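Local coordinates for proton-dependent oligopeptide transporter family protein (Xanthomonas campestris, PDB 6EI3), which probably carries short peptides across the bacterial membrane together with protons, as a POT-family member of the Major Facilitator Superfamily, at residues A[299-309]-A[403-414]. Numbering follows the deposited sequence.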
ATOM      1  N   VAL A 299      -8.935   6.565  -4.812  1.00 25.02           N
ATOM      2  CA  VAL A 299      -8.838   5.220  -4.237  1.00 24.39           C
ATOM      3  C   VAL A 299      -8.078   5.254  -2.893  1.00 27.51           C
ATOM      4  O   VAL A 299      -8.245   4.339  -2.092  1.00 27.18           O
ATOM      5  CB  VAL A 299      -8.221   4.202  -5.258  1.00 27.85           C
ATOM      6  CG1 VAL A 299      -7.665   2.945  -4.573  1.00 27.86           C
ATOM      7  CG2 VAL A 299      -9.261   3.800  -6.297  1.00 27.71           C
ATOM      8  N   THR A 300      -7.254   6.291  -2.637  1.00 23.55           N
ATOM      9  CA  THR A 300      -6.465   6.385  -1.377  1.00 23.70           C
ATOM     10  C   THR A 300      -7.319   6.125  -0.098  1.00 27.87           C
ATOM     11  O   THR A 300      -6.812   5.417   0.759  1.00 26.82           O
ATOM     12  CB  THR A 300      -5.653   7.699  -1.272  1.00 30.36           C
ATOM     13  OG1 THR A 300      -6.540   8.825  -1.273  1.00 31.21           O
ATOM     14  CG2 THR A 300      -4.626   7.841  -2.371  1.00 28.62           C
ATOM     15  N   PRO A 301      -8.612   6.569   0.041  1.00 26.61           N
ATOM     16  CA  PRO A 301      -9.375   6.239   1.268  1.00 26.07           C
ATOM     17  C   PRO A 301      -9.606   4.744   1.429  1.00 30.22           C
ATOM     18  O   PRO A 301      -9.731   4.289   2.560  1.00 29.72           O
ATOM     19  CB  PRO A 301     -10.692   6.981   1.054  1.00 28.20           C
ATOM     20  CG  PRO A 301     -10.295   8.156   0.174  1.00 32.46           C
ATOM     21  CD  PRO A 301      -9.416   7.467  -0.818  1.00 27.87           C
ATOM     22  N   PHE A 302      -9.615   3.961   0.318  1.00 26.32           N
ATOM     23  CA  PHE A 302      -9.749   2.509   0.452  1.00 24.72           C
ATOM     24  C   PHE A 302      -8.556   1.976   1.270  1.00 27.03           C
ATOM     25  O   PHE A 302      -8.739   1.124   2.135  1.00 28.08           O
ATOM     26  CB  PHE A 302      -9.844   1.778  -0.923  1.00 25.18           C
ATOM     27  CG  PHE A 302      -9.639   0.288  -0.737  1.00 25.67           C
ATOM     28  CD1 PHE A 302     -10.667  -0.516  -0.247  1.00 27.63           C
ATOM     29  CD2 PHE A 302      -8.383  -0.288  -0.924  1.00 25.49           C
ATOM     30  CE1 PHE A 302     -10.454  -1.883  -0.001  1.00 27.58           C
ATOM     31  CE2 PHE A 302      -8.173  -1.641  -0.667  1.00 27.71           C
ATOM     32  CZ  PHE A 302      -9.206  -2.428  -0.195  1.00 25.42           C
ATOM     33  N   PHE A 303      -7.342   2.450   0.971  1.00 23.77           N
ATOM     34  CA  PHE A 303      -6.137   1.999   1.677  1.00 23.70           C
ATOM     35  C   PHE A 303      -6.077   2.493   3.108  1.00 25.70           C
ATOM     36  O   PHE A 303      -5.512   1.788   3.942  1.00 24.96           O
ATOM     37  CB  PHE A 303      -4.866   2.336   0.894  1.00 26.17           C
ATOM     38  CG  PHE A 303      -4.750   1.446  -0.317  1.00 27.13           C
ATOM     39  CD1 PHE A 303      -4.422   0.098  -0.181  1.00 29.64           C
ATOM     40  CD2 PHE A 303      -4.979   1.949  -1.593  1.00 28.82           C
ATOM     41  CE1 PHE A 303      -4.355  -0.742  -1.303  1.00 30.17           C
ATOM     42  CE2 PHE A 303      -4.898   1.110  -2.720  1.00 31.34           C
ATOM     43  CZ  PHE A 303      -4.617  -0.234  -2.563  1.00 28.69           C
ATOM     44  N   SER A 304      -6.735   3.653   3.417  1.00 22.96           N
ATOM     45  CA  SER A 304      -6.866   4.166   4.787  1.00 23.44           C
ATOM     46  C   SER A 304      -7.613   3.136   5.602  1.00 26.47           C
ATOM     47  O   SER A 304      -7.242   2.858   6.725  1.00 27.99           O
ATOM     48  CB  SER A 304      -7.686   5.463   4.815  1.00 24.64           C
ATOM     49  OG  SER A 304      -7.056   6.457   4.041  1.00 28.07           O
ATOM     50  N   LEU A 305      -8.676   2.589   5.035  1.00 24.40           N
ATOM     51  CA  LEU A 305      -9.539   1.604   5.680  1.00 26.82           C
ATOM     52  C   LEU A 305      -8.936   0.204   5.667  1.00 30.41           C
ATOM     53  O   LEU A 305      -9.043  -0.535   6.646  1.00 30.69           O
ATOM     54  CB  LEU A 305     -10.910   1.616   4.976  1.00 27.90           C
ATOM     55  CG  LEU A 305     -11.932   2.637   5.521  1.00 33.47           C
ATOM     56  CD1 LEU A 305     -11.574   4.082   5.160  1.00 32.66           C
ATOM     57  CD2 LEU A 305     -13.314   2.349   4.980  1.00 35.71           C
ATOM     58  N   PHE A 306      -8.271  -0.147   4.571  1.00 25.38           N
ATOM     59  CA  PHE A 306      -7.693  -1.472   4.413  1.00 23.71           C
ATOM     60  C   PHE A 306      -6.514  -1.743   5.363  1.00 27.34           C
ATOM     61  O   PHE A 306      -6.498  -2.790   6.004  1.00 26.03           O
ATOM     62  CB  PHE A 306      -7.309  -1.706   2.931  1.00 24.24           C
ATOM     63  CG  PHE A 306      -6.755  -3.082   2.655  1.00 25.20           C
ATOM     64  CD1 PHE A 306      -7.578  -4.199   2.694  1.00 26.90           C
ATOM     65  CD2 PHE A 306      -5.408  -3.258   2.346  1.00 27.48           C
ATOM     66  CE1 PHE A 306      -7.054  -5.476   2.461  1.00 28.14           C
ATOM     67  CE2 PHE A 306      -4.889  -4.533   2.116  1.00 29.71           C
ATOM     68  CZ  PHE A 306      -5.717  -5.633   2.169  1.00 26.57           C
ATOM     69  N   ASP A 307      -5.531  -0.822   5.442  1.00 25.03           N
ATOM     70  CA  ASP A 307      -4.318  -1.018   6.260  1.00 24.43           C
ATOM     71  C   ASP A 307      -4.564  -0.982   7.788  1.00 27.10           C
ATOM     72  O   ASP A 307      -3.744  -1.490   8.551  1.00 25.97           O
ATOM     73  CB  ASP A 307      -3.197  -0.054   5.827  1.00 26.33           C
ATOM     74  CG  ASP A 307      -2.493  -0.572   4.563  1.00 44.73           C
ATOM     75  OD1 ASP A 307      -2.281  -1.807   4.460  1.00 45.99           O
ATOM     76  OD2 ASP A 307      -2.171   0.252   3.674  1.00 47.46           O
ATOM     77  N   GLN A 308      -5.723  -0.472   8.218  1.00 22.72           N
ATOM     78  CA  GLN A 308      -6.099  -0.432   9.635  1.00 21.50           C
ATOM     79  C   GLN A 308      -6.538  -1.804  10.198  1.00 24.02           C
ATOM     80  O   GLN A 308      -6.738  -1.925  11.400  1.00 22.82           O
ATOM     81  CB  GLN A 308      -7.151   0.641   9.880  1.00 22.27           C
ATOM     82  CG  GLN A 308      -6.594   2.051   9.868  1.00 22.40           C
ATOM     83  CD  GLN A 308      -7.681   3.021  10.239  1.00 31.47           C
ATOM     84  OE1 GLN A 308      -8.009   3.203  11.424  1.00 25.40           O
ATOM     85  NE2 GLN A 308      -8.335   3.582   9.233  1.00 21.49           N
ATOM     86  N   LYS A 309      -6.610  -2.852   9.370  1.00 21.46           N
ATOM     87  CA  LYS A 309      -6.911  -4.189   9.907  1.00 21.47           C
ATOM     88  C   LYS A 309      -5.745  -4.701  10.805  1.00 26.85           C
ATOM     89  O   LYS A 309      -5.953  -5.538  11.701  1.00 26.15           O
ATOM     90  CB  LYS A 309      -7.289  -5.188   8.800  1.00 21.85           C
ATOM     91  CG  LYS A 309      -6.197  -5.485   7.813  1.00 34.59           C
ATOM     92  CD  LYS A 309      -6.756  -6.112   6.535  1.00 38.11           C
ATOM     93  CE  LYS A 309      -5.643  -6.660   5.679  1.00 34.64           C
ATOM     94  NZ  LYS A 309      -4.656  -5.615   5.308  1.00 38.18           N
ATOM     95  N   TYR A 403     -14.323  -8.492   8.078  1.00 24.83           N
ATOM     96  CA  TYR A 403     -13.250  -9.050   7.244  1.00 24.43           C
ATOM     97  C   TYR A 403     -13.805  -9.438   5.863  1.00 28.48           C
ATOM     98  O   TYR A 403     -13.175  -9.142   4.851  1.00 27.72           O
ATOM     99  CB  TYR A 403     -12.561 -10.272   7.898  1.00 25.03           C
ATOM    100  CG  TYR A 403     -11.255  -9.891   8.561  1.00 25.18           C
ATOM    101  CD1 TYR A 403     -10.105  -9.679   7.804  1.00 26.37           C
ATOM    102  CD2 TYR A 403     -11.202  -9.603   9.921  1.00 25.58           C
ATOM    103  CE1 TYR A 403      -8.931  -9.215   8.388  1.00 25.58           C
ATOM    104  CE2 TYR A 403     -10.018  -9.186  10.526  1.00 26.22           C
ATOM    105  CZ  TYR A 403      -8.886  -8.993   9.755  1.00 33.46           C
ATOM    106  OH  TYR A 403      -7.735  -8.555  10.341  1.00 30.39           O
ATOM    107  N   ALA A 404     -14.986 -10.081   5.832  1.00 26.72           N
ATOM    108  CA  ALA A 404     -15.637 -10.515   4.588  1.00 27.46           C
ATOM    109  C   ALA A 404     -15.970  -9.318   3.716  1.00 30.88           C
ATOM    110  O   ALA A 404     -15.643  -9.306   2.526  1.00 29.97           O
ATOM    111  CB  ALA A 404     -16.904 -11.321   4.895  1.00 28.32           C
ATOM    112  N   LEU A 405     -16.588  -8.291   4.324  1.00 28.29           N
ATOM    113  CA  LEU A 405     -16.983  -7.080   3.616  1.00 27.37           C
ATOM    114  C   LEU A 405     -15.774  -6.348   3.058  1.00 28.90           C
ATOM    115  O   LEU A 405     -15.759  -6.032   1.864  1.00 26.24           O
ATOM    116  CB  LEU A 405     -17.826  -6.159   4.522  1.00 27.44           C
ATOM    117  CG  LEU A 405     -19.218  -6.694   4.914  1.00 32.95           C
ATOM    118  CD1 LEU A 405     -19.731  -6.007   6.152  1.00 32.48           C
ATOM    119  CD2 LEU A 405     -20.233  -6.573   3.743  1.00 36.77           C
ATOM    120  N   LEU A 406     -14.735  -6.143   3.905  1.00 26.56           N
ATOM    121  CA  LEU A 406     -13.509  -5.435   3.505  1.00 25.61           C
ATOM    122  C   LEU A 406     -12.706  -6.164   2.410  1.00 25.77           C
ATOM    123  O   LEU A 406     -12.197  -5.506   1.505  1.00 23.04           O
ATOM    124  CB  LEU A 406     -12.625  -5.107   4.721  1.00 25.02           C
ATOM    125  CG  LEU A 406     -11.275  -4.407   4.442  1.00 29.09           C
ATOM    126  CD1 LEU A 406     -11.466  -2.971   3.897  1.00 28.29           C
ATOM    127  CD2 LEU A 406     -10.397  -4.419   5.667  1.00 29.56           C
ATOM    128  N   THR A 407     -12.571  -7.506   2.529  1.00 22.48           N
ATOM    129  CA  THR A 407     -11.847  -8.325   1.563  1.00 22.85           C
ATOM    130  C   THR A 407     -12.599  -8.374   0.242  1.00 28.22           C
ATOM    131  O   THR A 407     -11.958  -8.376  -0.822  1.00 27.25           O
ATOM    132  CB  THR A 407     -11.485  -9.697   2.131  1.00 27.99           C
ATOM    133  OG1 THR A 407     -10.817  -9.469   3.377  1.00 26.98           O
ATOM    134  CG2 THR A 407     -10.543 -10.467   1.192  1.00 26.26           C
ATOM    135  N   PHE A 408     -13.957  -8.362   0.311  1.00 25.55           N
ATOM    136  CA  PHE A 408     -14.795  -8.277  -0.888  1.00 26.38           C
ATOM    137  C   PHE A 408     -14.482  -6.938  -1.582  1.00 31.03           C
ATOM    138  O   PHE A 408     -14.210  -6.924  -2.787  1.00 31.69           O
ATOM    139  CB  PHE A 408     -16.302  -8.407  -0.558  1.00 28.66           C
ATOM    140  CG  PHE A 408     -17.202  -8.487  -1.774  1.00 30.99           C
ATOM    141  CD1 PHE A 408     -17.043  -9.501  -2.718  1.00 34.33           C
ATOM    142  CD2 PHE A 408     -18.257  -7.596  -1.937  1.00 33.82           C
ATOM    143  CE1 PHE A 408     -17.900  -9.593  -3.827  1.00 35.58           C
ATOM    144  CE2 PHE A 408     -19.105  -7.683  -3.051  1.00 36.70           C
ATOM    145  CZ  PHE A 408     -18.921  -8.679  -3.982  1.00 34.65           C
ATOM    146  N   GLY A 409     -14.418  -5.857  -0.802  1.00 27.84           N
ATOM    147  CA  GLY A 409     -14.060  -4.543  -1.326  1.00 27.28           C
ATOM    148  C   GLY A 409     -12.682  -4.545  -1.966  1.00 29.97           C
ATOM    149  O   GLY A 409     -12.519  -4.057  -3.086  1.00 30.38           O
ATOM    150  N   GLU A 410     -11.693  -5.149  -1.281  1.00 25.56           N
ATOM    151  CA  GLU A 410     -10.311  -5.271  -1.761  1.00 25.36           C
ATOM    152  C   GLU A 410     -10.238  -5.944  -3.136  1.00 28.78           C
ATOM    153  O   GLU A 410      -9.609  -5.398  -4.034  1.00 26.91           O
ATOM    154  CB  GLU A 410      -9.451  -6.046  -0.753  1.00 26.61           C
ATOM    155  CG  GLU A 410      -8.033  -6.289  -1.249  1.00 33.70           C
ATOM    156  CD  GLU A 410      -7.198  -7.300  -0.492  1.00 45.95           C
ATOM    157  OE1 GLU A 410      -7.729  -7.981   0.413  1.00 35.45           O
ATOM    158  OE2 GLU A 410      -5.991  -7.393  -0.799  1.00 41.58           O
ATOM    159  N   VAL A 411     -10.884  -7.117  -3.291  1.00 24.77           N
ATOM    160  CA  VAL A 411     -10.932  -7.874  -4.548  1.00 26.14           C
ATOM    161  C   VAL A 411     -11.572  -7.017  -5.673  1.00 30.92           C
ATOM    162  O   VAL A 411     -11.103  -7.057  -6.813  1.00 30.96           O
ATOM    163  CB  VAL A 411     -11.647  -9.250  -4.341  1.00 31.16           C
ATOM    164  CG1 VAL A 411     -12.050  -9.883  -5.661  1.00 33.07           C
ATOM    165  CG2 VAL A 411     -10.771 -10.212  -3.529  1.00 30.30           C
ATOM    166  N   LEU A 412     -12.572  -6.193  -5.320  1.00 27.07           N
ATOM    167  CA  LEU A 412     -13.260  -5.312  -6.265  1.00 27.70           C
ATOM    168  C   LEU A 412     -12.434  -4.073  -6.655  1.00 33.18           C
ATOM    169  O   LEU A 412     -12.485  -3.676  -7.816  1.00 33.71           O
ATOM    170  CB  LEU A 412     -14.618  -4.860  -5.713  1.00 27.84           C
ATOM    171  CG  LEU A 412     -15.759  -5.876  -5.652  1.00 33.52           C
ATOM    172  CD1 LEU A 412     -16.924  -5.313  -4.819  1.00 33.87           C
ATOM    173  CD2 LEU A 412     -16.275  -6.226  -7.049  1.00 35.00           C
ATOM    174  N   VAL A 413     -11.716  -3.433  -5.711  1.00 29.00           N
ATOM    175  CA  VAL A 413     -11.013  -2.204  -6.102  1.00 29.09           C
ATOM    176  C   VAL A 413      -9.481  -2.411  -6.252  1.00 33.82           C
ATOM    177  O   VAL A 413      -8.903  -1.936  -7.236  1.00 31.57           O
ATOM    178  CB  VAL A 413     -11.386  -0.969  -5.214  1.00 32.29           C
ATOM    179  CG1 VAL A 413     -11.040  -1.171  -3.745  1.00 30.51           C
ATOM    180  CG2 VAL A 413     -10.781   0.334  -5.756  1.00 32.41           C
ATOM    181  N   SER A 414      -8.840  -3.082  -5.284  1.00 31.82           N
ATOM    182  CA  SER A 414      -7.389  -3.280  -5.271  1.00 31.25           C
ATOM    183  C   SER A 414      -6.903  -4.169  -6.386  1.00 36.13           C
ATOM    184  O   SER A 414      -5.972  -3.769  -7.086  1.00 37.22           O
ATOM    185  CB  SER A 414      -6.906  -3.776  -3.911  1.00 31.73           C
ATOM    186  OG  SER A 414      -5.493  -3.747  -3.872  1.00 33.24           O
TER
HETATM  187  O   HOH W   1      -7.445  -7.629  12.678  1.00 23.09           O
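Phe-302 is a knob in a hole formed by Gly-409, Glu-410, Val-413 and Ser-414. This joins helices 281-306 and 400-424 of the Major Facilitator Superfamily fold. The local axes run roughly antiparallel, 147° apart in direction, and approach to 11.1 Å. The ring is closely packed here. CG1 of Val-413 sits over one face of the Phe-302 ring in a CH-pi contact, 3.7 Å from the centroid. The ring reaches across because its CG lies anti to the backbone N (chi1 166°). Its CZ then comes 3.4 Å from CA of Glu-410, while CE1 lies against the backbone of Gly-409. CG2 of Val-299 extends the apolar contact to CG2 of Val-413.

Further along, CG of Leu-406 lies at the edge of the Phe-306 ring, 4.1 Å from Phe-306 CD1. The carboxylate of Glu-410 also meets this ring, with OE1 3.3 Å from Phe-306 CE1 and the planes 51° apart. ND2 of Asn-335, outside the two segments, hydrogen-bonds both this OE1 and Thr-407 OG1, which ties the carboxylate to the turn before it.

The Lys-309 end is looser. The nearest approach of Lys-309 to Tyr-403 is 3.7 Å, from CB to OH. A water bridges the two residues: it donates to Lys-309 O and lies in the plane of the Tyr-403 ring, 2.5 Å from OH.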